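Local structure of putative cytoplasmic protein (Salmonella enterica subsp. enterica serovar Typhimurium, 4IQN) at residues A[136-141]-A[147-152]; A[126-131]-A[167-172]; A[157-162]-A[205-210]; A[114-119]-A[152-157]. The protein is of unknown function, a putative cytoplasmic protein built on a DUF5066-family domain with a four-stranded antiparallel sheet. All coordinates share one frame; numbering follows the deposited sequence.

Contact 1. Residues A[136-141]-A[147-152]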
loop_
_atom_site.group_PDB
_atom_site.type_symbol
_atom_site.label_atom_id
_atom_site.label_comp_id
_atom_site.label_asym_id
_atom_site.label_seq_id
_atom_site.Cartn_x
_atom_site.Cartn_y
_atom_site.Cartn_z
ATOM N N ILE A 136 -3.409 -4.491 0.999
ATOM C CA ILE A 136 -2.115 -4.202 0.457
ATOM C C ILE A 136 -1.815 -2.746 0.852
ATOM O O ILE A 136 -2.726 -1.895 0.765
ATOM C CB ILE A 136 -2.131 -4.236 -1.091
ATOM C CG1 ILE A 136 -2.691 -5.544 -1.678
ATOM C CG2 ILE A 136 -0.782 -3.909 -1.686
ATOM C CD1 ILE A 136 -1.885 -6.738 -1.312
ATOM N N PHE A 137 -0.570 -2.472 1.269
ATOM C CA PHE A 137 -0.189 -1.111 1.694
ATOM C C PHE A 137 1.188 -0.797 1.147
ATOM O O PHE A 137 2.051 -1.662 1.016
ATOM C CB PHE A 137 -0.093 -0.973 3.213
ATOM C CG PHE A 137 -1.241 -1.528 3.978
ATOM C CD1 PHE A 137 -2.334 -0.745 4.315
ATOM C CD2 PHE A 137 -1.231 -2.844 4.409
ATOM C CE1 PHE A 137 -3.400 -1.255 5.020
ATOM C CE2 PHE A 137 -2.267 -3.348 5.131
ATOM C CZ PHE A 137 -3.368 -2.575 5.435
ATOM N N ILE A 138 1.408 0.463 0.825
ATOM C CA ILE A 138 2.716 0.954 0.644
ATOM C C ILE A 138 3.204 1.330 2.039
ATOM O O ILE A 138 2.507 2.062 2.781
ATOM C CB ILE A 138 2.764 2.161 -0.324
ATOM C CG1 ILE A 138 2.025 1.875 -1.638
ATOM C CG2 ILE A 138 4.191 2.497 -0.640
ATOM C CD1 ILE A 138 2.030 3.084 -2.563
ATOM N N TYR A 139 4.380 0.826 2.381
ATOM C CA TYR A 139 4.944 0.944 3.736
ATOM C C TYR A 139 5.917 2.093 3.724
ATOM O O TYR A 139 7.008 1.973 3.168
ATOM C CB TYR A 139 5.668 -0.374 4.103
ATOM C CG TYR A 139 5.773 -0.658 5.570
ATOM C CD1 TYR A 139 4.632 -0.852 6.349
ATOM C CD2 TYR A 139 7.014 -0.759 6.200
ATOM C CE1 TYR A 139 4.729 -1.119 7.728
ATOM C CE2 TYR A 139 7.105 -1.031 7.584
ATOM C CZ TYR A 139 5.963 -1.204 8.339
ATOM O OH TYR A 139 6.050 -1.473 9.717
ATOM N N ILE A 140 5.523 3.232 4.320
ATOM C CA ILE A 140 6.275 4.466 4.131
ATOM C C ILE A 140 7.441 4.573 5.131
ATOM O O ILE A 140 7.312 5.161 6.190
ATOM C CB ILE A 140 5.357 5.672 4.259
ATOM C CG1 ILE A 140 4.136 5.557 3.355
ATOM C CG2 ILE A 140 6.119 6.983 3.970
ATOM C CD1 ILE A 140 4.402 5.417 1.854
ATOM N N THR A 141 8.561 3.951 4.789
ATOM C CA THR A 141 9.757 3.957 5.597
ATOM C C THR A 141 10.787 4.760 4.838
ATOM O O THR A 141 10.819 5.991 4.968
ATOM C CB THR A 141 10.233 2.537 5.907
ATOM O OG1 THR A 141 10.225 1.794 4.700
ATOM C CG2 THR A 141 9.293 1.875 6.879
ATOM N N GLY A 147 13.513 4.842 -5.986
ATOM C CA GLY A 147 12.493 5.738 -5.445
ATOM C C GLY A 147 11.214 5.059 -4.992
ATOM O O GLY A 147 10.153 5.660 -5.040
ATOM N N GLU A 148 11.310 3.792 -4.578
ATOM C CA GLU A 148 10.160 3.018 -4.153
ATOM C C GLU A 148 10.201 2.691 -2.674
ATOM O O GLU A 148 11.265 2.576 -2.096
ATOM C CB GLU A 148 10.068 1.703 -4.949
ATOM C CG GLU A 148 9.856 1.953 -6.430
ATOM C CD GLU A 148 8.503 2.633 -6.762
ATOM O OE1 GLU A 148 7.479 2.360 -6.057
ATOM O OE2 GLU A 148 8.470 3.429 -7.751
ATOM N N TYR A 149 9.020 2.517 -2.095
ATOM C CA TYR A 149 8.859 1.987 -0.755
ATOM C C TYR A 149 8.447 0.505 -0.836
ATOM O O TYR A 149 7.929 0.051 -1.850
ATOM C CB TYR A 149 7.773 2.710 -0.001
ATOM C CG TYR A 149 8.081 4.142 0.322
ATOM C CD1 TYR A 149 9.011 4.464 1.273
ATOM C CD2 TYR A 149 7.402 5.174 -0.342
ATOM C CE1 TYR A 149 9.247 5.813 1.593
ATOM C CE2 TYR A 149 7.666 6.502 -0.061
ATOM C CZ TYR A 149 8.597 6.804 0.912
ATOM O OH TYR A 149 8.891 8.092 1.248
ATOM N N PRO A 150 8.600 -0.227 0.265
ATOM C CA PRO A 150 8.115 -1.627 0.224
ATOM C C PRO A 150 6.593 -1.734 0.196
ATOM O O PRO A 150 5.877 -0.770 0.501
ATOM C CB PRO A 150 8.632 -2.224 1.531
ATOM C CG PRO A 150 9.576 -1.243 2.102
ATOM C CD PRO A 150 9.212 0.100 1.553
ATOM N N ILE A 151 6.091 -2.913 -0.159
ATOM C CA ILE A 151 4.698 -3.259 0.002
ATOM C C ILE A 151 4.543 -4.136 1.247
ATOM O O ILE A 151 5.385 -5.002 1.516
ATOM C CB ILE A 151 4.214 -4.035 -1.233
ATOM C CG1 ILE A 151 4.235 -3.090 -2.451
ATOM C CG2 ILE A 151 2.830 -4.659 -1.028
ATOM C CD1 ILE A 151 3.148 -2.029 -2.405
ATOM N N ALA A 152 3.478 -3.884 2.001
ATOM C CA ALA A 152 3.069 -4.751 3.105
ATOM C C ALA A 152 1.730 -5.374 2.758
ATOM O O ALA A 152 0.913 -4.765 2.033
ATOM C CB ALA A 152 2.961 -3.973 4.381
#
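Tyr149 lies against Ile140, whose CD1 sits over one face of the phenol ring, 4.1 Å from the ring centroid, a CH-pi contact. Ile138 meets the same residue at CB, its CG2 reaching Tyr149 CB at 3.6 Å and the two side chains crossing at about a right angle. Ala152, the other residue most covered here, forms an antiparallel hydrogen-bonded pair with Phe137: Phe137 N donates to Ala152 O and Ala152 N to Phe137 O, both at 2.8 Å. Its methyl lies 4.1 Å from Tyr139 CD1, on the face that also carries Phe137. Tyr139 N then gives a nearly straight bond to Pro150 O (2.9 Å, 173°); with CG anti to the backbone N (chi1 -155°), the Tyr139 ring passes Ala152 at CD1 and its end leads away. The Tyr149 hydroxyl is held elsewhere, by Glu50 O. This beta hairpin forms the middle of the antiparallel sheet, between strands 124-128 and 158-161, with helix 190-207 packed on Tyr139, Thr141 and Pro150.

Contact 2. Residues A[126-131]-A[167-172]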
loop_
_atom_site.group_PDB
_atom_site.type_symbol
_atom_site.label_atom_id
_atom_site.label_comp_id
_atom_site.label_asym_id
_atom_site.label_seq_id
_atom_site.Cartn_x
_atom_site.Cartn_y
_atom_site.Cartn_z
ATOM N N ILE A 126 0.032 3.783 2.952
ATOM C CA ILE A 126 -0.866 4.152 1.880
ATOM C C ILE A 126 -1.591 2.899 1.472
ATOM O O ILE A 126 -0.941 1.898 1.089
ATOM C CB ILE A 126 -0.122 4.753 0.664
ATOM C CG1 ILE A 126 0.548 6.099 1.003
ATOM C CG2 ILE A 126 -1.070 4.952 -0.501
ATOM C CD1 ILE A 126 1.347 6.664 -0.168
ATOM N N ARG A 127 -2.919 2.942 1.499
ATOM C CA ARG A 127 -3.714 1.754 1.142
ATOM C C ARG A 127 -3.760 1.607 -0.357
ATOM O O ARG A 127 -3.988 2.574 -1.077
ATOM C CB ARG A 127 -5.138 1.883 1.682
ATOM C CG ARG A 127 -6.061 0.677 1.536
ATOM C CD ARG A 127 -5.515 -0.540 2.236
ATOM N NE ARG A 127 -6.602 -1.426 2.621
ATOM C CZ ARG A 127 -7.066 -2.442 1.893
ATOM N NH1 ARG A 127 -6.527 -2.777 0.713
ATOM N NH2 ARG A 127 -8.057 -3.153 2.385
ATOM N N ILE A 128 -3.546 0.389 -0.833
ATOM C CA ILE A 128 -3.678 0.036 -2.263
ATOM C C ILE A 128 -4.878 -0.903 -2.396
ATOM O O ILE A 128 -5.046 -1.823 -1.589
ATOM C CB ILE A 128 -2.415 -0.679 -2.763
ATOM C CG1 ILE A 128 -1.211 0.255 -2.738
ATOM C CG2 ILE A 128 -2.598 -1.305 -4.174
ATOM C CD1 ILE A 128 -1.250 1.411 -3.725
ATOM N N ASP A 129 -5.714 -0.671 -3.406
ATOM C CA ASP A 129 -6.903 -1.466 -3.617
ATOM C C ASP A 129 -6.467 -2.753 -4.324
ATOM O O ASP A 129 -5.715 -2.708 -5.268
ATOM C CB ASP A 129 -7.911 -0.690 -4.423
ATOM C CG ASP A 129 -8.307 0.617 -3.720
ATOM O OD1 ASP A 129 -9.030 0.519 -2.686
ATOM O OD2 ASP A 129 -7.862 1.706 -4.163
ATOM N N HIS A 130 -6.933 -3.881 -3.817
ATOM C CA HIS A 130 -6.407 -5.185 -4.196
ATOM C C HIS A 130 -7.468 -5.996 -4.922
ATOM O O HIS A 130 -8.647 -5.645 -4.921
ATOM C CB HIS A 130 -5.923 -5.914 -2.940
ATOM C CG HIS A 130 -5.222 -7.205 -3.217
ATOM N ND1 HIS A 130 -4.285 -7.343 -4.214
ATOM C CD2 HIS A 130 -5.331 -8.421 -2.627
ATOM C CE1 HIS A 130 -3.836 -8.589 -4.222
ATOM N NE2 HIS A 130 -4.468 -9.263 -3.276
ATOM N N VAL A 131 -7.018 -7.040 -5.601
ATOM C CA VAL A 131 -7.879 -7.848 -6.437
ATOM C C VAL A 131 -8.452 -9.041 -5.681
ATOM O O VAL A 131 -9.337 -9.727 -6.202
ATOM C CB VAL A 131 -7.115 -8.329 -7.683
ATOM C CG1 VAL A 131 -6.683 -7.131 -8.516
ATOM C CG2 VAL A 131 -5.895 -9.189 -7.302
ATOM N N VAL A 167 5.848 -1.453 -7.973
ATOM C CA VAL A 167 6.247 -1.893 -9.300
ATOM C C VAL A 167 6.185 -3.425 -9.398
ATOM O O VAL A 167 5.541 -3.955 -10.297
ATOM C CB VAL A 167 7.640 -1.377 -9.694
ATOM C CG1 VAL A 167 8.093 -1.890 -11.055
ATOM C CG2 VAL A 167 7.654 0.167 -9.714
ATOM N N GLU A 168 6.809 -4.114 -8.472
ATOM C CA GLU A 168 6.751 -5.576 -8.453
ATOM C C GLU A 168 5.304 -6.068 -8.292
ATOM O O GLU A 168 4.872 -6.989 -8.992
ATOM C CB GLU A 168 7.632 -6.136 -7.342
ATOM C CG GLU A 168 7.566 -7.661 -7.238
ATOM C CD GLU A 168 8.555 -8.296 -6.297
ATOM O OE1 GLU A 168 9.219 -7.593 -5.496
ATOM O OE2 GLU A 168 8.673 -9.552 -6.345
ATOM N N TYR A 169 4.555 -5.447 -7.384
ATOM C CA TYR A 169 3.172 -5.808 -7.167
ATOM C C TYR A 169 2.384 -5.727 -8.479
ATOM O O TYR A 169 1.672 -6.671 -8.862
ATOM C CB TYR A 169 2.539 -4.930 -6.059
ATOM C CG TYR A 169 1.049 -5.068 -5.950
ATOM C CD1 TYR A 169 0.467 -6.124 -5.246
ATOM C CD2 TYR A 169 0.192 -4.166 -6.583
ATOM C CE1 TYR A 169 -0.894 -6.276 -5.168
ATOM C CE2 TYR A 169 -1.177 -4.281 -6.496
ATOM C CZ TYR A 169 -1.740 -5.340 -5.792
ATOM O OH TYR A 169 -3.114 -5.492 -5.722
ATOM N N LEU A 170 2.508 -4.608 -9.195
ATOM C CA LEU A 170 1.731 -4.428 -10.404
ATOM C C LEU A 170 2.153 -5.352 -11.555
ATOM O O LEU A 170 1.284 -5.831 -12.308
ATOM C CB LEU A 170 1.747 -2.962 -10.853
ATOM C CG LEU A 170 0.902 -2.071 -9.961
ATOM C CD1 LEU A 170 1.065 -0.636 -10.464
ATOM C CD2 LEU A 170 -0.575 -2.448 -9.951
ATOM N N TYR A 171 3.450 -5.597 -11.715
ATOM C CA TYR A 171 3.893 -6.542 -12.747
ATOM C C TYR A 171 3.223 -7.890 -12.517
ATOM O O TYR A 171 2.805 -8.576 -13.479
ATOM C CB TYR A 171 5.418 -6.697 -12.758
ATOM C CG TYR A 171 6.133 -5.759 -13.708
ATOM C CD1 TYR A 171 6.174 -6.008 -15.085
ATOM C CD2 TYR A 171 6.745 -4.618 -13.250
ATOM C CE1 TYR A 171 6.812 -5.149 -15.951
ATOM C CE2 TYR A 171 7.410 -3.757 -14.125
ATOM C CZ TYR A 171 7.436 -4.013 -15.474
ATOM O OH TYR A 171 8.090 -3.146 -16.357
ATOM N N ASN A 172 3.124 -8.274 -11.253
ATOM C CA ASN A 172 2.479 -9.546 -10.921
ATOM C C ASN A 172 0.966 -9.497 -11.235
ATOM O O ASN A 172 0.440 -10.411 -11.858
ATOM C CB ASN A 172 2.790 -9.971 -9.500
ATOM C CG ASN A 172 4.180 -10.573 -9.361
ATOM O OD1 ASN A 172 5.189 -9.896 -9.135
ATOM N ND2 ASN A 172 4.240 -11.852 -9.515
HETATM O O HOH W 1 -4.867 -4.179 -7.496
#
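With chi1 at -174° in His130 and 169° in Tyr169, CG of each ring stands opposite its own backbone N, and the imidazole and the phenol meet between the chain around His130 and helix 166-174. His130 ND1 and Tyr169 OH form a hydrogen bond of 2.7 Å, nearly straight at 166°, in which either could be the donor. The hydroxyl approaches the imidazole at its edge, in the ring plane. The two rings meet rim to rim, their planes 48° apart. On the other side of the phenol from His130, Ile128 CG2 touches Tyr169 CE2 at 4.0 Å, adding an apolar contact from the sheet. A water joins the polar end: it donates to Asp129 O and is hydrogen-bonded to Tyr169 OH (2.8 Å). The in-plane bond orients the imidazole and fixes where the phenol oxygen sits, tying the helix to the chain around His130. Because ND1 and OH can each give or accept, the bond can form with the proton on either, while the hydroxyl keeps the water as a second partner.

Contact 3. Residues A[157-162]-A[205-210]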
loop_
_atom_site.group_PDB
_atom_site.type_symbol
_atom_site.label_atom_id
_atom_site.label_comp_id
_atom_site.label_asym_id
_atom_site.label_seq_id
_atom_site.Cartn_x
_atom_site.Cartn_y
_atom_site.Cartn_z
ATOM N N ASN A 157 -5.382 -11.842 10.774
ATOM C CA ASN A 157 -4.598 -11.197 11.803
ATOM C C ASN A 157 -3.134 -10.986 11.513
ATOM O O ASN A 157 -2.427 -10.507 12.389
ATOM C CB ASN A 157 -4.651 -12.069 13.053
ATOM C CG ASN A 157 -4.073 -13.451 12.800
ATOM O OD1 ASN A 157 -4.532 -14.143 11.884
ATOM N ND2 ASN A 157 -3.042 -13.845 13.566
ATOM N N GLU A 158 -2.679 -11.345 10.310
ATOM C CA GLU A 158 -1.246 -11.344 9.981
ATOM C C GLU A 158 -0.878 -10.102 9.142
ATOM O O GLU A 158 -1.643 -9.683 8.273
ATOM C CB GLU A 158 -0.860 -12.612 9.189
ATOM C CG GLU A 158 -1.073 -13.946 9.908
ATOM C CD GLU A 158 0.067 -14.317 10.837
ATOM O OE1 GLU A 158 1.117 -13.647 10.831
ATOM O OE2 GLU A 158 -0.088 -15.294 11.588
ATOM N N PHE A 159 0.290 -9.540 9.411
ATOM C CA PHE A 159 0.773 -8.352 8.675
ATOM C C PHE A 159 2.243 -8.564 8.381
ATOM O O PHE A 159 2.989 -8.889 9.291
ATOM C CB PHE A 159 0.580 -7.107 9.575
ATOM C CG PHE A 159 0.987 -5.802 8.935
ATOM C CD1 PHE A 159 2.314 -5.509 8.713
ATOM C CD2 PHE A 159 0.028 -4.860 8.599
ATOM C CE1 PHE A 159 2.695 -4.311 8.125
ATOM C CE2 PHE A 159 0.395 -3.672 8.009
ATOM C CZ PHE A 159 1.726 -3.393 7.774
ATOM N N TRP A 160 2.665 -8.447 7.125
ATOM C CA TRP A 160 4.054 -8.695 6.742
ATOM C C TRP A 160 4.534 -7.897 5.533
ATOM O O TRP A 160 3.744 -7.502 4.701
ATOM C CB TRP A 160 4.277 -10.201 6.443
ATOM C CG TRP A 160 3.573 -10.721 5.218
ATOM C CD1 TRP A 160 4.140 -10.958 3.990
ATOM C CD2 TRP A 160 2.206 -11.152 5.110
ATOM N NE1 TRP A 160 3.206 -11.474 3.133
ATOM C CE2 TRP A 160 2.015 -11.598 3.777
ATOM C CE3 TRP A 160 1.114 -11.159 5.981
ATOM C CZ2 TRP A 160 0.795 -12.029 3.304
ATOM C CZ3 TRP A 160 -0.113 -11.627 5.513
ATOM C CH2 TRP A 160 -0.250 -12.073 4.185
ATOM N N LEU A 161 5.838 -7.686 5.453
ATOM C CA LEU A 161 6.456 -7.083 4.264
ATOM C C LEU A 161 6.513 -8.124 3.158
ATOM O O LEU A 161 6.936 -9.270 3.370
ATOM C CB LEU A 161 7.835 -6.572 4.514
ATOM C CG LEU A 161 8.092 -5.127 4.836
ATOM C CD1 LEU A 161 9.471 -4.846 4.270
ATOM C CD2 LEU A 161 7.077 -4.104 4.381
ATOM N N ALA A 162 6.074 -7.708 2.000
ATOM C CA ALA A 162 5.878 -8.602 0.882
ATOM C C ALA A 162 6.706 -8.140 -0.360
ATOM O O ALA A 162 7.957 -8.186 -0.315
ATOM C CB ALA A 162 4.396 -8.754 0.648
ATOM N N ALA A 205 12.636 -3.651 12.774
ATOM C CA ALA A 205 12.284 -3.205 14.118
ATOM C C ALA A 205 10.900 -2.568 14.113
ATOM O O ALA A 205 10.179 -2.628 15.098
ATOM C CB ALA A 205 13.338 -2.263 14.671
ATOM N N LEU A 206 10.518 -1.992 12.979
ATOM C CA LEU A 206 9.204 -1.443 12.821
ATOM C C LEU A 206 8.150 -2.505 12.582
ATOM O O LEU A 206 7.068 -2.433 13.137
ATOM C CB LEU A 206 9.201 -0.396 11.706
ATOM C CG LEU A 206 10.161 0.776 11.905
ATOM C CD1 LEU A 206 10.060 1.702 10.694
ATOM C CD2 LEU A 206 9.827 1.533 13.176
ATOM N N LEU A 207 8.469 -3.498 11.757
ATOM C CA LEU A 207 7.526 -4.582 11.496
ATOM C C LEU A 207 7.204 -5.331 12.770
ATOM O O LEU A 207 6.087 -5.817 12.959
ATOM C CB LEU A 207 8.064 -5.561 10.437
ATOM C CG LEU A 207 8.145 -4.879 9.080
ATOM C CD1 LEU A 207 9.223 -5.501 8.201
ATOM C CD2 LEU A 207 6.770 -4.890 8.431
ATOM N N ASP A 208 8.194 -5.413 13.638
ATOM C CA ASP A 208 8.024 -6.084 14.904
ATOM C C ASP A 208 6.955 -5.395 15.760
ATOM O O ASP A 208 6.370 -6.019 16.626
ATOM C CB ASP A 208 9.376 -6.150 15.617
ATOM C CG ASP A 208 9.340 -6.982 16.858
ATOM O OD1 ASP A 208 9.108 -8.206 16.783
ATOM O OD2 ASP A 208 9.574 -6.406 17.913
ATOM N N LEU A 209 6.688 -4.110 15.502
ATOM C CA LEU A 209 5.629 -3.370 16.204
ATOM C C LEU A 209 4.208 -3.562 15.628
ATOM O O LEU A 209 3.220 -3.154 16.246
ATOM C CB LEU A 209 5.971 -1.862 16.216
ATOM C CG LEU A 209 7.334 -1.519 16.819
ATOM C CD1 LEU A 209 7.741 -0.070 16.548
ATOM C CD2 LEU A 209 7.364 -1.834 18.298
ATOM N N GLU A 210 4.093 -4.147 14.438
ATOM C CA GLU A 210 2.776 -4.292 13.773
ATOM C C GLU A 210 1.999 -5.478 14.338
ATOM O O GLU A 210 2.200 -6.638 13.914
ATOM C CB GLU A 210 2.960 -4.497 12.256
ATOM C CG GLU A 210 3.733 -3.362 11.561
ATOM C CD GLU A 210 2.948 -2.072 11.369
ATOM O OE1 GLU A 210 1.774 -1.971 11.836
ATOM O OE2 GLU A 210 3.541 -1.156 10.718
#
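Phe159 lies under the side chain of Glu210, which overlaps one face of its ring and brings the final strand of the antiparallel sheet, 158-161, against the turn that follows helix 190-207. Ring and carboxylate are stacked with their planes only 18° apart, and Glu210 CD sits 3.9 Å above the ring plane, displaced toward the rim. The aliphatic part follows the same face: Glu210 CG comes to 3.7 Å from Phe159 CE1, and Glu210 CB makes an off-centre CH-pi contact. A bend at chi2 (-74°) folds the glutamate so that CB, CG and CD follow the CD1-CE1-CZ side of the ring. The type I turn from Leu207 to Glu210, closed by Glu210 N donating to Leu207 O, presents both of these residues to the strand. Leu207 packs at the edge of the Phe159 ring through CD2, and CD1 and CD2 both reach Leu161 CG, the two leucines crossing at about a right angle. The carboxylate is not left to the ring alone: OE2 is hydrogen-bonded to Tyr139 OH and forms a salt bridge with Arg41, while OE1 accepts from Trp116 NE1. These partners probably help hold the carboxylate nearly parallel to the ring and would be expected to stabilise its negative charge. In the tightest of the leucine contacts, Leu207 CD1 lies 3.6 Å from Leu161 CG.

Contact 4. Residues A[114-119]-A[152-157]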
loop_
_atom_site.group_PDB
_atom_site.type_symbol
_atom_site.label_atom_id
_atom_site.label_comp_id
_atom_site.label_asym_id
_atom_site.label_seq_id
_atom_site.Cartn_x
_atom_site.Cartn_y
_atom_site.Cartn_z
ATOM N N PRO A 114 -7.814 2.039 20.318
ATOM C CA PRO A 114 -7.091 1.421 19.224
ATOM C C PRO A 114 -7.129 -0.071 19.060
ATOM O O PRO A 114 -6.937 -0.795 20.039
ATOM C CB PRO A 114 -5.655 1.892 19.460
ATOM C CG PRO A 114 -5.544 1.961 20.941
ATOM C CD PRO A 114 -6.896 2.412 21.424
ATOM N N VAL A 115 -7.369 -0.514 17.825
ATOM C CA VAL A 115 -7.370 -1.951 17.540
ATOM C C VAL A 115 -5.941 -2.440 17.279
ATOM O O VAL A 115 -5.482 -3.415 17.884
ATOM C CB VAL A 115 -8.307 -2.278 16.377
ATOM C CG1 VAL A 115 -8.205 -3.761 16.004
ATOM C CG2 VAL A 115 -9.745 -1.998 16.771
ATOM N N TRP A 116 -5.257 -1.778 16.363
ATOM C CA TRP A 116 -3.867 -2.049 16.037
ATOM C C TRP A 116 -2.960 -1.199 16.880
ATOM O O TRP A 116 -3.410 -0.226 17.486
ATOM C CB TRP A 116 -3.622 -1.739 14.567
ATOM C CG TRP A 116 -2.536 -2.496 13.926
ATOM C CD1 TRP A 116 -1.387 -2.005 13.418
ATOM C CD2 TRP A 116 -2.501 -3.936 13.680
ATOM N NE1 TRP A 116 -0.642 -3.019 12.857
ATOM C CE2 TRP A 116 -1.300 -4.209 13.028
ATOM C CE3 TRP A 116 -3.384 -4.979 13.947
ATOM C CZ2 TRP A 116 -0.943 -5.509 12.618
ATOM C CZ3 TRP A 116 -3.029 -6.253 13.583
ATOM C CH2 TRP A 116 -1.817 -6.509 12.916
ATOM N N SER A 117 -1.691 -1.577 16.945
ATOM C CA SER A 117 -0.681 -0.824 17.676
ATOM C C SER A 117 -0.675 0.634 17.244
ATOM O O SER A 117 -0.924 0.947 16.094
ATOM C CB SER A 117 0.699 -1.403 17.418
ATOM O OG SER A 117 1.707 -0.619 18.042
ATOM N N ASN A 118 -0.432 1.513 18.199
ATOM C CA ASN A 118 -0.251 2.953 17.905
ATOM C C ASN A 118 1.131 3.414 18.336
ATOM O O ASN A 118 1.336 4.578 18.660
ATOM C CB ASN A 118 -1.336 3.798 18.584
ATOM C CG ASN A 118 -1.415 3.607 20.088
ATOM O OD1 ASN A 118 -0.640 2.878 20.712
ATOM N ND2 ASN A 118 -2.350 4.302 20.686
ATOM N N ASP A 119 2.090 2.498 18.359
ATOM C CA ASP A 119 3.438 2.853 18.763
ATOM C C ASP A 119 3.915 4.069 17.942
ATOM O O ASP A 119 3.705 4.125 16.731
ATOM C CB ASP A 119 4.393 1.688 18.577
ATOM C CG ASP A 119 5.763 1.964 19.133
ATOM O OD1 ASP A 119 6.574 2.670 18.512
ATOM O OD2 ASP A 119 6.044 1.449 20.218
ATOM N N ALA A 152 3.478 -3.884 2.001
ATOM C CA ALA A 152 3.069 -4.751 3.105
ATOM C C ALA A 152 1.730 -5.374 2.758
ATOM O O ALA A 152 0.913 -4.765 2.033
ATOM C CB ALA A 152 2.961 -3.973 4.381
ATOM N N ARG A 153 1.507 -6.580 3.289
ATOM C CA ARG A 153 0.265 -7.295 3.143
ATOM C C ARG A 153 -0.340 -7.623 4.500
ATOM O O ARG A 153 0.390 -7.821 5.483
ATOM C CB ARG A 153 0.469 -8.610 2.336
ATOM C CG ARG A 153 0.697 -8.381 0.875
ATOM C CD ARG A 153 1.013 -9.663 0.148
ATOM N NE ARG A 153 1.092 -9.493 -1.282
ATOM C CZ ARG A 153 0.109 -9.749 -2.152
ATOM N NH1 ARG A 153 -1.052 -10.241 -1.766
ATOM N NH2 ARG A 153 0.313 -9.567 -3.435
HETATM N N MSE A 154 -1.666 -7.688 4.552
HETATM C CA MSE A 154 -2.372 -8.123 5.753
HETATM C C MSE A 154 -3.476 -9.082 5.387
HETATM O O MSE A 154 -4.303 -8.825 4.523
HETATM C CB MSE A 154 -2.853 -6.931 6.566
HETATM C CG MSE A 154 -3.708 -7.337 7.751
HETATM SE SE MSE A 154 -4.118 -5.718 8.716
HETATM C CE MSE A 154 -4.334 -6.538 10.475
ATOM N N GLU A 155 -3.504 -10.206 6.063
ATOM C CA GLU A 155 -4.558 -11.192 5.868
ATOM C C GLU A 155 -4.979 -11.688 7.215
ATOM O O GLU A 155 -4.136 -12.090 8.004
ATOM C CB GLU A 155 -4.060 -12.370 5.054
ATOM C CG GLU A 155 -5.221 -13.265 4.630
ATOM C CD GLU A 155 -4.733 -14.546 4.029
ATOM O OE1 GLU A 155 -4.117 -15.377 4.764
ATOM O OE2 GLU A 155 -4.981 -14.705 2.815
ATOM N N ARG A 156 -6.277 -11.663 7.472
ATOM C CA ARG A 156 -6.827 -11.889 8.801
ATOM C C ARG A 156 -5.985 -11.136 9.838
ATOM O O ARG A 156 -5.888 -9.915 9.782
ATOM C CB ARG A 156 -6.991 -13.382 9.069
ATOM C CG ARG A 156 -8.040 -14.005 8.141
ATOM C CD ARG A 156 -7.528 -15.299 7.575
ATOM N NE ARG A 156 -7.226 -16.244 8.636
ATOM C CZ ARG A 156 -6.507 -17.361 8.475
ATOM N NH1 ARG A 156 -6.313 -18.179 9.510
ATOM N NH2 ARG A 156 -5.977 -17.674 7.285
ATOM N N ASN A 157 -5.382 -11.842 10.774
ATOM C CA ASN A 157 -4.598 -11.197 11.803
ATOM C C ASN A 157 -3.134 -10.986 11.513
ATOM O O ASN A 157 -2.427 -10.507 12.389
ATOM C CB ASN A 157 -4.651 -12.069 13.053
ATOM C CG ASN A 157 -4.073 -13.451 12.800
ATOM O OD1 ASN A 157 -4.532 -14.143 11.884
ATOM N ND2 ASN A 157 -3.042 -13.845 13.566
#
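The main contact is between Trp116 and Met154, a selenomethionine, and it is a Met-aromatic interaction. The terminal methyl does the touching: Met154 CE lies over one face of the indole, 3.4 Å from Trp116 CZ3 and 3.5 Å from Trp116 CH2, at the outer part of the six-membered ring. The selenium stands farther back above the same ring, 5.0 Å from its centroid and 14° off the normal. Met154 is extended beyond CG and leaves the strand with CG anti to the backbone N (chi1 174°), which carries its methyl out to the indole, while Trp116 comes from the opposite direction. The contact joins the loop between helix 93-99 and strand 124-128 to strand 151-155, near the turn leading into strand 158-161 of the antiparallel sheet. Ala96 of helix 93-99 touches both side chains. A looser contact lies at the indole edge, where Asn157 O is near the ring plane, 4.1 Å from Trp116 CH2. Among the polar interactions, the backbone N of Trp116 donates to Asp93 OD2, and with its indole N-H engaged by Glu210 both ends of the residue are held. Tyr212 meets the indole edge-to-face. Beyond the tryptophan, the loop continues through an ST turn, in which Asp119 N donates to Ser117 OG at 3.2 Å.

How the contacts relate
All four contacts reach the same antiparallel sheet, ordered 124-128, 135-140, 151-155, 158-161. Contact 1 is the central hairpin, and along the chain it is nested within the loops closed by contacts 2 and 4. Contact 4 closes before contact 3 opens, and contact 2 crosses both. Contacts 2 and 3 cover opposite faces of the sheet: helix 166-174 lies on the side of Ile128, Ile138 and Ile151, the 205-210 turn on that of Tyr139, Ala152 and Phe159. Between centres, contacts 1 and 2 are about 10 Å apart, contacts 3 and 4, which share Asn157, about 8 Å, and contacts 2 and 3 about 18 Å, without touching. Sequence-distant helices and loops are thus gathered onto one sheet.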